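Local coordinates for DyP-type peroxidase (Thermobifida cellulosilytica, PDB 4GS1), which probably uses a haem cofactor to oxidise dyes and other organic substrates with hydrogen peroxide, as DyP-type peroxidases do, at residues D57-A62 with T175-W180; A76-A81 with D385-Q390; L242-I247 with G337-A342. All coordinates share one frame; numbering follows the deposited sequence.

Contacts 1 and 3 both pair neighbouring antiparallel strands, each in its own four-stranded sheet of the same strand order, but their surroundings differ. Contact 3 lies deep, its centre about 6 Å from that of the chain; mostly apolar side chains, with two arginines, line it, and one face meets the haem. Contact 1, partly buried, sits where its strands run out into loops, and adds a salt bridge and a water to the backbone ladder. Contact 2, buried without any hydrogen bond across it, lays a C-terminal loop on helix 66-90. T176 of contact 1 packs on A76 and W80 of that helix, while W180 reaches V244 of contact 3, joining the two halves of the chain.

Contact 1: residues D57-A62 with T175-W180; sequences DLAEPA and TTTVRW
The carbonyl oxygen of T175 is gripped twice, by the backbone N-H of A59 and by a water. The A59 N to T175 O bond is 2.9 Å and almost straight at the hydrogen, although the donor stands well above the carbonyl plane. The water donates to both T175 O and A59 O, linking the two segments just past the ends of their strands. Further along, D57 N to T177 O and T177 N to D57 O, both 2.9 Å, form a hydrogen-bonded antiparallel pair, and the CB of A59 rests 3.8 Å from T177 OG1.

Beyond the ladder, D57 and R179 form a salt bridge. R179 leaves the strand with CG anti to the backbone N (chi1 -175°) and stays extended as far as NE, which carries NH1 to the carboxylate. NH1 meets D57 OD2 on its syn side at 2.8 Å, in the guanidinium plane, while the two flat groups are turned 63° apart. Further bonds limit the freedom of both ends: D57 OD1 accepts from D148 N, and R179 NE donates to C145 O. R143 also comes close to NH1, and the D57 carboxylate probably offsets part of the like charges gathered there. R179 and W180 both face A55, a classic beta bulge at the edge of the ferredoxin-like antiparallel sheet.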
loop_
_atom_site.group_PDB
_atom_site.type_symbol
_atom_site.label_atom_id
_atom_site.label_comp_id
_atom_site.label_asym_id
_atom_site.label_seq_id
_atom_site.Cartn_x
_atom_site.Cartn_y
_atom_site.Cartn_z
ATOM N N ASP B 57 9.094 -13.560 15.386
ATOM C CA ASP B 57 9.428 -14.554 16.397
ATOM C C ASP B 57 10.939 -14.684 16.503
ATOM O O ASP B 57 11.653 -14.434 15.529
ATOM C CB ASP B 57 8.854 -15.924 16.026
ATOM C CG ASP B 57 7.355 -15.971 16.125
ATOM O OD1 ASP B 57 6.806 -15.277 17.003
ATOM O OD2 ASP B 57 6.731 -16.692 15.322
ATOM N N LEU B 58 11.428 -15.078 17.678
ATOM C CA LEU B 58 12.820 -15.505 17.785
ATOM C C LEU B 58 13.003 -16.788 16.981
ATOM O O LEU B 58 12.174 -17.695 17.055
ATOM C CB LEU B 58 13.214 -15.773 19.237
ATOM C CG LEU B 58 13.354 -14.555 20.141
ATOM C CD1 LEU B 58 13.835 -14.990 21.519
ATOM C CD2 LEU B 58 14.332 -13.567 19.526
ATOM N N ALA B 59 14.083 -16.864 16.213
ATOM C CA ALA B 59 14.391 -18.079 15.458
ATOM C C ALA B 59 14.897 -19.185 16.376
ATOM O O ALA B 59 15.369 -18.922 17.481
ATOM C CB ALA B 59 15.409 -17.789 14.385
ATOM N N GLU B 60 14.797 -20.425 15.906
ATOM C CA GLU B 60 15.349 -21.571 16.608
ATOM C C GLU B 60 16.831 -21.703 16.236
ATOM O O GLU B 60 17.279 -21.103 15.259
ATOM C CB GLU B 60 14.580 -22.839 16.203
ATOM C CG GLU B 60 13.103 -22.827 16.573
ATOM C CD GLU B 60 12.859 -22.954 18.065
ATOM O OE1 GLU B 60 13.829 -23.172 18.820
ATOM O OE2 GLU B 60 11.688 -22.833 18.482
ATOM N N PRO B 61 17.602 -22.478 17.016
ATOM C CA PRO B 61 17.189 -23.115 18.272
ATOM C C PRO B 61 17.409 -22.208 19.477
ATOM O O PRO B 61 17.239 -22.659 20.611
ATOM C CB PRO B 61 18.078 -24.365 18.343
ATOM C CG PRO B 61 19.299 -24.008 17.574
ATOM C CD PRO B 61 18.903 -22.983 16.538
ATOM N N ALA B 62 17.777 -20.952 19.233
ATOM C CA ALA B 62 17.917 -19.972 20.308
ATOM C C ALA B 62 16.630 -19.841 21.124
ATOM O O ALA B 62 16.665 -19.772 22.354
ATOM C CB ALA B 62 18.316 -18.624 19.743
ATOM N N THR B 175 18.529 -13.733 13.774
ATOM C CA THR B 175 18.014 -14.042 15.111
ATOM C C THR B 175 16.485 -13.870 15.214
ATOM O O THR B 175 15.840 -14.523 16.033
ATOM C CB THR B 175 18.790 -13.367 16.282
ATOM O OG1 THR B 175 17.921 -12.500 17.013
ATOM C CG2 THR B 175 20.004 -12.608 15.793
ATOM N N THR B 176 15.921 -13.014 14.360
ATOM C CA THR B 176 14.467 -12.836 14.264
ATOM C C THR B 176 13.946 -13.325 12.914
ATOM O O THR B 176 14.677 -13.312 11.921
ATOM C CB THR B 176 14.046 -11.360 14.423
ATOM O OG1 THR B 176 14.735 -10.554 13.458
ATOM C CG2 THR B 176 14.345 -10.836 15.819
ATOM N N THR B 177 12.681 -13.747 12.888
ATOM C CA THR B 177 11.997 -14.141 11.656
ATOM C C THR B 177 10.637 -13.451 11.630
ATOM O O THR B 177 9.956 -13.401 12.654
ATOM C CB THR B 177 11.754 -15.659 11.610
ATOM O OG1 THR B 177 12.989 -16.357 11.827
ATOM C CG2 THR B 177 11.188 -16.055 10.258
ATOM N N VAL B 178 10.238 -12.915 10.481
ATOM C CA VAL B 178 8.905 -12.320 10.370
ATOM C C VAL B 178 7.808 -13.371 10.532
ATOM O O VAL B 178 7.822 -14.409 9.855
ATOM C CB VAL B 178 8.714 -11.570 9.035
ATOM C CG1 VAL B 178 7.274 -11.116 8.886
ATOM C CG2 VAL B 178 9.632 -10.352 8.966
ATOM N N ARG B 179 6.867 -13.107 11.436
ATOM C CA ARG B 179 5.715 -13.987 11.633
ATOM C C ARG B 179 4.530 -13.557 10.767
ATOM O O ARG B 179 3.961 -14.365 10.024
ATOM C CB ARG B 179 5.306 -14.015 13.114
ATOM C CG ARG B 179 4.184 -14.989 13.440
ATOM C CD ARG B 179 3.852 -14.976 14.946
ATOM N NE ARG B 179 2.742 -15.882 15.250
ATOM C CZ ARG B 179 2.895 -17.169 15.548
ATOM N NH1 ARG B 179 4.112 -17.711 15.601
ATOM N NH2 ARG B 179 1.833 -17.920 15.794
ATOM N N TRP B 180 4.166 -12.284 10.867
ATOM C CA TRP B 180 3.150 -11.697 9.999
ATOM C C TRP B 180 3.433 -10.203 9.880
ATOM O O TRP B 180 4.164 -9.633 10.685
ATOM C CB TRP B 180 1.708 -11.970 10.499
ATOM C CG TRP B 180 1.378 -11.432 11.875
ATOM C CD1 TRP B 180 1.406 -12.130 13.066
ATOM C CD2 TRP B 180 0.971 -10.101 12.208
ATOM N NE1 TRP B 180 1.043 -11.302 14.107
ATOM C CE2 TRP B 180 0.773 -10.053 13.606
ATOM C CE3 TRP B 180 0.756 -8.938 11.453
ATOM C CZ2 TRP B 180 0.371 -8.891 14.267
ATOM C CZ3 TRP B 180 0.355 -7.777 12.115
ATOM C CH2 TRP B 180 0.172 -7.763 13.508
HETATM O O HOH W 1 16.815 -16.453 17.996
#

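Contact 2: residues A76-A81 with D385-Q390; sequences ALRTWA and DRYPGQ
The Y387 ring is held between R78 and Q390. On one face R78 closes in with its backbone N, 3.9 Å above the ring plane and offset toward the rim, and with its CB, which makes a CH-pi contact 4.1 Å from the ring centroid. The opposite face is covered by Q390 CB, which sits over the ring centre. L77 CB approaches obliquely, 3.7 Å from Y387 CD2. Beyond Q390 lies a second flat group, the guanidinium of R386, with Q390 CD centred over one of its faces.

The ring reaches the helix because Y387 CG lies between its backbone N and carbonyl carbon (chi1 62°), turned inward against the helix surface. There the base of the side chain comes in closer still, with Y387 CB 3.5 Å from A81 CB. L77 and A81, one helical turn apart, and R78 beside them thus present a shared surface to the aromatic residue, while P388 CD lies 4.0 Å from A81 CB.

Y387 to Q390 form a type II beta turn that leads directly into the C-terminal helix 390-393, with G389 at the N-cap. The backbone angles of G389, with phi 94°, suit glycine: a side chain here would press on the preceding carbonyl oxygen and crowd L77 CD1. Q390 also folds back to fix the start of the turn, its OE1 accepting the Y387 N-H at 3.0 Å, in the carbonyl plane. Next to the turn, L77 CD2 is 3.8 Å from P388 O, a buried carbonyl oxygen that has no polar partner in the model. L77 also packs on I109, I111 and L149, strand residues of the N-terminal sheet.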
loop_
_atom_site.group_PDB
_atom_site.type_symbol
_atom_site.label_atom_id
_atom_site.label_comp_id
_atom_site.label_asym_id
_atom_site.label_seq_id
_atom_site.Cartn_x
_atom_site.Cartn_y
_atom_site.Cartn_z
ATOM N N ALA B 76 18.146 -8.405 19.500
ATOM C CA ALA B 76 17.157 -7.811 18.610
ATOM C C ALA B 76 16.715 -6.439 19.106
ATOM O O ALA B 76 16.691 -5.467 18.342
ATOM C CB ALA B 76 15.951 -8.733 18.466
ATOM N N LEU B 77 16.347 -6.363 20.378
ATOM C CA LEU B 77 15.836 -5.112 20.940
ATOM C C LEU B 77 16.870 -3.979 20.899
ATOM O O LEU B 77 16.535 -2.837 20.558
ATOM C CB LEU B 77 15.317 -5.336 22.366
ATOM C CG LEU B 77 14.058 -6.207 22.497
ATOM C CD1 LEU B 77 13.864 -6.647 23.935
ATOM C CD2 LEU B 77 12.813 -5.469 22.020
ATOM N N ARG B 78 18.121 -4.290 21.234
ATOM C CA ARG B 78 19.189 -3.288 21.173
ATOM C C ARG B 78 19.451 -2.837 19.743
ATOM O O ARG B 78 19.600 -1.645 19.474
ATOM C CB ARG B 78 20.497 -3.803 21.790
ATOM C CG ARG B 78 21.591 -2.723 21.834
ATOM C CD ARG B 78 23.011 -3.286 21.944
ATOM N NE ARG B 78 23.058 -4.576 22.626
ATOM C CZ ARG B 78 23.315 -5.730 22.018
ATOM N NH1 ARG B 78 23.566 -5.757 20.713
ATOM N NH2 ARG B 78 23.327 -6.857 22.713
ATOM N N THR B 79 19.508 -3.792 18.824
ATOM C CA THR B 79 19.771 -3.479 17.427
ATOM C C THR B 79 18.693 -2.569 16.842
ATOM O O THR B 79 19.007 -1.559 16.206
ATOM C CB THR B 79 19.915 -4.763 16.591
ATOM O OG1 THR B 79 21.038 -5.511 17.079
ATOM C CG2 THR B 79 20.129 -4.432 15.126
ATOM N N TRP B 80 17.427 -2.916 17.058
ATOM C CA TRP B 80 16.337 -2.073 16.564
ATOM C C TRP B 80 16.380 -0.688 17.208
ATOM O O TRP B 80 16.113 0.313 16.549
ATOM C CB TRP B 80 14.976 -2.720 16.822
ATOM C CG TRP B 80 14.648 -3.903 15.937
ATOM C CD1 TRP B 80 15.072 -4.128 14.649
ATOM C CD2 TRP B 80 13.813 -5.010 16.285
ATOM N NE1 TRP B 80 14.543 -5.317 14.183
ATOM C CE2 TRP B 80 13.766 -5.874 15.169
ATOM C CE3 TRP B 80 13.084 -5.352 17.432
ATOM C CZ2 TRP B 80 13.025 -7.064 15.172
ATOM C CZ3 TRP B 80 12.356 -6.531 17.436
ATOM C CH2 TRP B 80 12.338 -7.377 16.314
ATOM N N ALA B 81 16.717 -0.624 18.492
ATOM C CA ALA B 81 16.787 0.670 19.169
ATOM C C ALA B 81 17.906 1.532 18.588
ATOM O O ALA B 81 17.736 2.741 18.410
ATOM C CB ALA B 81 16.974 0.491 20.664
ATOM N N ASP B 385 19.757 6.350 28.152
ATOM C CA ASP B 385 20.745 5.528 27.461
ATOM C C ASP B 385 20.434 4.036 27.540
ATOM O O ASP B 385 21.317 3.221 27.813
ATOM C CB ASP B 385 22.143 5.816 28.011
ATOM C CG ASP B 385 22.569 7.253 27.787
ATOM O OD1 ASP B 385 22.318 7.777 26.680
ATOM O OD2 ASP B 385 23.143 7.860 28.716
ATOM N N ARG B 386 19.173 3.687 27.293
ATOM C CA ARG B 386 18.734 2.297 27.345
ATOM C C ARG B 386 17.798 1.985 26.184
ATOM O O ARG B 386 17.221 2.894 25.588
ATOM C CB ARG B 386 18.033 2.011 28.677
ATOM C CG ARG B 386 18.865 2.378 29.902
ATOM C CD ARG B 386 18.115 2.131 31.198
ATOM N NE ARG B 386 17.881 0.714 31.452
ATOM C CZ ARG B 386 18.827 -0.141 31.829
ATOM N NH1 ARG B 386 20.079 0.271 31.978
ATOM N NH2 ARG B 386 18.523 -1.412 32.047
ATOM N N TYR B 387 17.664 0.700 25.859
ATOM C CA TYR B 387 16.736 0.266 24.813
ATOM C C TYR B 387 15.440 -0.262 25.435
ATOM O O TYR B 387 15.445 -0.704 26.589
ATOM C CB TYR B 387 17.398 -0.775 23.893
ATOM C CG TYR B 387 17.839 -2.069 24.546
ATOM C CD1 TYR B 387 19.168 -2.275 24.915
ATOM C CD2 TYR B 387 16.940 -3.103 24.755
ATOM C CE1 TYR B 387 19.569 -3.470 25.498
ATOM C CE2 TYR B 387 17.329 -4.295 25.331
ATOM C CZ TYR B 387 18.642 -4.475 25.702
ATOM O OH TYR B 387 19.003 -5.675 26.275
ATOM N N PRO B 388 14.318 -0.189 24.690
ATOM C CA PRO B 388 13.050 -0.674 25.250
ATOM C C PRO B 388 13.136 -2.151 25.593
ATOM O O PRO B 388 13.506 -2.952 24.735
ATOM C CB PRO B 388 12.054 -0.453 24.104
ATOM C CG PRO B 388 12.614 0.718 23.360
ATOM C CD PRO B 388 14.120 0.518 23.410
ATOM N N GLY B 389 12.820 -2.496 26.837
ATOM C CA GLY B 389 12.878 -3.877 27.280
ATOM C C GLY B 389 14.197 -4.240 27.950
ATOM O O GLY B 389 14.387 -5.379 28.382
ATOM N N GLN B 390 15.119 -3.289 28.038
ATOM C CA GLN B 390 16.418 -3.579 28.659
ATOM C C GLN B 390 16.253 -3.936 30.140
ATOM O O GLN B 390 16.970 -4.799 30.660
ATOM C CB GLN B 390 17.400 -2.412 28.465
ATOM C CG GLN B 390 18.839 -2.713 28.932
ATOM C CD GLN B 390 19.858 -1.686 28.456
ATOM O OE1 GLN B 390 19.524 -0.738 27.743
ATOM N NE2 GLN B 390 21.113 -1.876 28.852
#

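Contact 3: residues L242-I247 with G337-A342; sequences LVVRRI and GLLFMA. With HEM (protoporphyrin IX containing Fe), chain F.
Trans first torsions at L338 (chi1 179°) and F340 (chi1 176°) bring both side chains to the haem, on the same sheet face as I247, whose CD1 lies beside F340 CB at 3.8 Å. All three belong to the haem pocket, and L338 also to that of a bound oxygen molecule. The F340 ring meets pyrrole C: CE1 is 3.4 Å from haem C2C, and the methyl carbon CMC lies over one ring face, toward its rim. I247 CG2 touches the vinyl carbon CBB at 3.5 Å, and L338 CD2 packs on C3B at 3.8 Å. With an alanine in place of F340, pyrrole C would probably lose the ring packed on it, leaving R245 CG without the CD2 it lies against.

Six backbone hydrogen bonds of 2.9 Å hold the strands in register, among them R245 N to F340 O and F340 N to R245 O. On the other sheet face the apolar side chains of V244 and L339 cross, CG1 of V244 3.7 Å from CD1 of L339, and L242 CD1 meets M341 CB at the same distance.

R245 bends away from F340 to a salt bridge with D138 and hydrogen bonds with S374 OG and H371 ND1. Strands 240-249 and 334-344 are central in the C-terminal ferredoxin-like sheet, between strands 318-328 and 369-379, with F351 of helix 351-360 packing on V243, R245 and F340.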
loop_
_atom_site.group_PDB
_atom_site.type_symbol
_atom_site.label_atom_id
_atom_site.label_comp_id
_atom_site.label_asym_id
_atom_site.label_seq_id
_atom_site.Cartn_x
_atom_site.Cartn_y
_atom_site.Cartn_z
ATOM N N LEU B 242 -0.506 -2.315 23.338
ATOM C CA LEU B 242 -1.134 -2.254 22.023
ATOM C C LEU B 242 -1.910 -3.526 21.732
ATOM O O LEU B 242 -1.360 -4.625 21.796
ATOM C CB LEU B 242 -0.055 -2.102 20.951
ATOM C CG LEU B 242 -0.519 -2.338 19.511
ATOM C CD1 LEU B 242 -1.505 -1.266 19.081
ATOM C CD2 LEU B 242 0.671 -2.353 18.578
ATOM N N VAL B 243 -3.190 -3.381 21.411
ATOM C CA VAL B 243 -3.946 -4.481 20.821
ATOM C C VAL B 243 -4.118 -4.219 19.334
ATOM O O VAL B 243 -4.674 -3.190 18.938
ATOM C CB VAL B 243 -5.337 -4.637 21.468
ATOM C CG1 VAL B 243 -6.169 -5.659 20.676
ATOM C CG2 VAL B 243 -5.191 -5.075 22.920
ATOM N N VAL B 244 -3.631 -5.142 18.508
ATOM C CA VAL B 244 -3.824 -5.064 17.062
ATOM C C VAL B 244 -4.911 -6.041 16.644
ATOM O O VAL B 244 -4.901 -7.199 17.069
ATOM C CB VAL B 244 -2.547 -5.493 16.321
ATOM C CG1 VAL B 244 -2.764 -5.409 14.812
ATOM C CG2 VAL B 244 -1.374 -4.643 16.730
ATOM N N ARG B 245 -5.854 -5.581 15.824
ATOM C CA ARG B 245 -6.804 -6.491 15.181
ATOM C C ARG B 245 -6.853 -6.214 13.689
ATOM O O ARG B 245 -7.046 -5.074 13.266
ATOM C CB ARG B 245 -8.211 -6.365 15.795
ATOM C CG ARG B 245 -8.259 -6.560 17.317
ATOM C CD ARG B 245 -8.167 -8.037 17.720
ATOM N NE ARG B 245 -9.466 -8.713 17.596
ATOM C CZ ARG B 245 -9.803 -9.818 18.253
ATOM N NH1 ARG B 245 -8.940 -10.388 19.088
ATOM N NH2 ARG B 245 -11.013 -10.346 18.088
ATOM N N ARG B 246 -6.666 -7.256 12.884
ATOM C CA ARG B 246 -6.881 -7.151 11.447
ATOM C C ARG B 246 -8.349 -7.450 11.171
ATOM O O ARG B 246 -8.790 -8.596 11.321
ATOM C CB ARG B 246 -5.965 -8.138 10.700
ATOM C CG ARG B 246 -6.158 -8.138 9.193
ATOM C CD ARG B 246 -5.215 -9.129 8.502
ATOM N NE ARG B 246 -5.486 -9.195 7.071
ATOM C CZ ARG B 246 -4.584 -9.500 6.144
ATOM N NH1 ARG B 246 -3.326 -9.761 6.491
ATOM N NH2 ARG B 246 -4.942 -9.531 4.868
ATOM N N ILE B 247 -9.120 -6.417 10.810
ATOM C CA ILE B 247 -10.570 -6.571 10.701
ATOM C C ILE B 247 -11.008 -6.362 9.267
ATOM O O ILE B 247 -11.015 -5.236 8.764
ATOM C CB ILE B 247 -11.332 -5.586 11.625
ATOM C CG1 ILE B 247 -10.831 -5.678 13.070
ATOM C CG2 ILE B 247 -12.840 -5.889 11.597
ATOM C CD1 ILE B 247 -11.500 -4.629 14.005
ATOM N N GLY B 337 -9.916 -3.659 4.767
ATOM C CA GLY B 337 -10.561 -3.420 6.044
ATOM C C GLY B 337 -9.842 -2.423 6.924
ATOM O O GLY B 337 -9.208 -1.470 6.441
ATOM N N LEU B 338 -9.940 -2.647 8.228
ATOM C CA LEU B 338 -9.324 -1.764 9.206
ATOM C C LEU B 338 -8.220 -2.497 9.937
ATOM O O LEU B 338 -8.440 -3.568 10.500
ATOM C CB LEU B 338 -10.377 -1.282 10.207
ATOM C CG LEU B 338 -9.917 -0.364 11.334
ATOM C CD1 LEU B 338 -9.437 0.972 10.765
ATOM C CD2 LEU B 338 -11.072 -0.145 12.308
ATOM N N LEU B 339 -7.024 -1.925 9.886
ATOM C CA LEU B 339 -5.931 -2.347 10.744
ATOM C C LEU B 339 -6.153 -1.581 12.052
ATOM O O LEU B 339 -5.697 -0.446 12.245
ATOM C CB LEU B 339 -4.579 -2.061 10.066
ATOM C CG LEU B 339 -3.300 -2.101 10.910
ATOM C CD1 LEU B 339 -3.255 -3.354 11.744
ATOM C CD2 LEU B 339 -2.076 -2.039 10.002
ATOM N N PHE B 340 -6.908 -2.216 12.944
ATOM C CA PHE B 340 -7.312 -1.624 14.212
ATOM C C PHE B 340 -6.146 -1.690 15.207
ATOM O O PHE B 340 -5.518 -2.740 15.378
ATOM C CB PHE B 340 -8.529 -2.402 14.743
ATOM C CG PHE B 340 -9.000 -1.969 16.109
ATOM C CD1 PHE B 340 -10.034 -1.056 16.238
ATOM C CD2 PHE B 340 -8.434 -2.508 17.266
ATOM C CE1 PHE B 340 -10.483 -0.656 17.502
ATOM C CE2 PHE B 340 -8.877 -2.115 18.530
ATOM C CZ PHE B 340 -9.900 -1.189 18.647
ATOM N N MET B 341 -5.844 -0.566 15.852
ATOM C CA MET B 341 -4.786 -0.524 16.859
ATOM C C MET B 341 -5.224 0.298 18.062
ATOM O O MET B 341 -5.402 1.513 17.969
ATOM C CB MET B 341 -3.494 0.018 16.249
ATOM C CG MET B 341 -2.852 -0.966 15.283
ATOM S SD MET B 341 -1.212 -0.429 14.788
ATOM C CE MET B 341 -1.655 0.568 13.445
ATOM N N ALA B 342 -5.425 -0.378 19.190
ATOM C CA ALA B 342 -5.865 0.306 20.405
ATOM C C ALA B 342 -4.726 0.392 21.404
ATOM O O ALA B 342 -4.052 -0.605 21.667
ATOM C CB ALA B 342 -7.046 -0.421 21.030
HETATM C CHA HEM F . -16.202 4.503 17.744
HETATM C CHB HEM F . -15.762 2.327 13.440
HETATM C CHC HEM F . -14.014 -1.668 15.582
HETATM C CHD HEM F . -14.048 0.642 19.858
HETATM C C1A HEM F . -16.252 4.237 16.403
HETATM C C2A HEM F . -16.778 5.141 15.409
HETATM C C3A HEM F . -16.656 4.533 14.220
HETATM C C4A HEM F . -16.046 3.245 14.430
HETATM C CMA HEM F . -17.076 5.096 12.840
HETATM C CAA HEM F . -17.369 6.543 15.713
HETATM C CBA HEM F . -16.316 7.658 15.586
HETATM C CGA HEM F . -15.296 7.620 16.691
HETATM O O1A HEM F . -15.625 8.046 17.839
HETATM O O2A HEM F . -14.146 7.185 16.428
HETATM C C1B HEM F . -15.273 1.058 13.648
HETATM C C2B HEM F . -15.087 0.059 12.619
HETATM C C3B HEM F . -14.615 -1.055 13.202
HETATM C C4B HEM F . -14.473 -0.790 14.622
HETATM C CMB HEM F . -15.438 0.306 11.132
HETATM C CAB HEM F . -14.229 -2.411 12.558
HETATM C CBB HEM F . -13.888 -2.534 11.259
HETATM C C1C HEM F . -13.874 -1.388 16.930
HETATM C C2C HEM F . -13.386 -2.300 17.956
HETATM C C3C HEM F . -13.382 -1.649 19.137
HETATM C C4C HEM F . -13.894 -0.323 18.890
HETATM C CMC HEM F . -12.911 -3.742 17.671
HETATM C CAC HEM F . -12.970 -2.119 20.560
HETATM C CBC HEM F . -12.910 -3.393 20.958
HETATM C C1D HEM F . -14.604 1.879 19.668
HETATM C C2D HEM F . -14.732 2.878 20.702
HETATM C C3D HEM F . -15.411 4.065 20.051
HETATM C C4D HEM F . -15.613 3.689 18.673
HETATM C CMD HEM F . -14.295 2.777 22.183
HETATM C CAD HEM F . -15.777 5.393 20.732
HETATM C CBD HEM F . -17.087 5.233 21.507
HETATM C CGD HEM F . -17.384 6.548 22.195
HETATM O O1D HEM F . -18.145 7.373 21.618
HETATM O O2D HEM F . -16.840 6.789 23.305
HETATM N NA HEM F . -15.805 3.080 15.789
HETATM N NB HEM F . -14.893 0.509 14.864
HETATM N NC HEM F . -14.196 -0.184 17.539
HETATM N ND HEM F . -15.130 2.393 18.479
HETATM FE FE HEM F . -15.102 1.418 16.697
#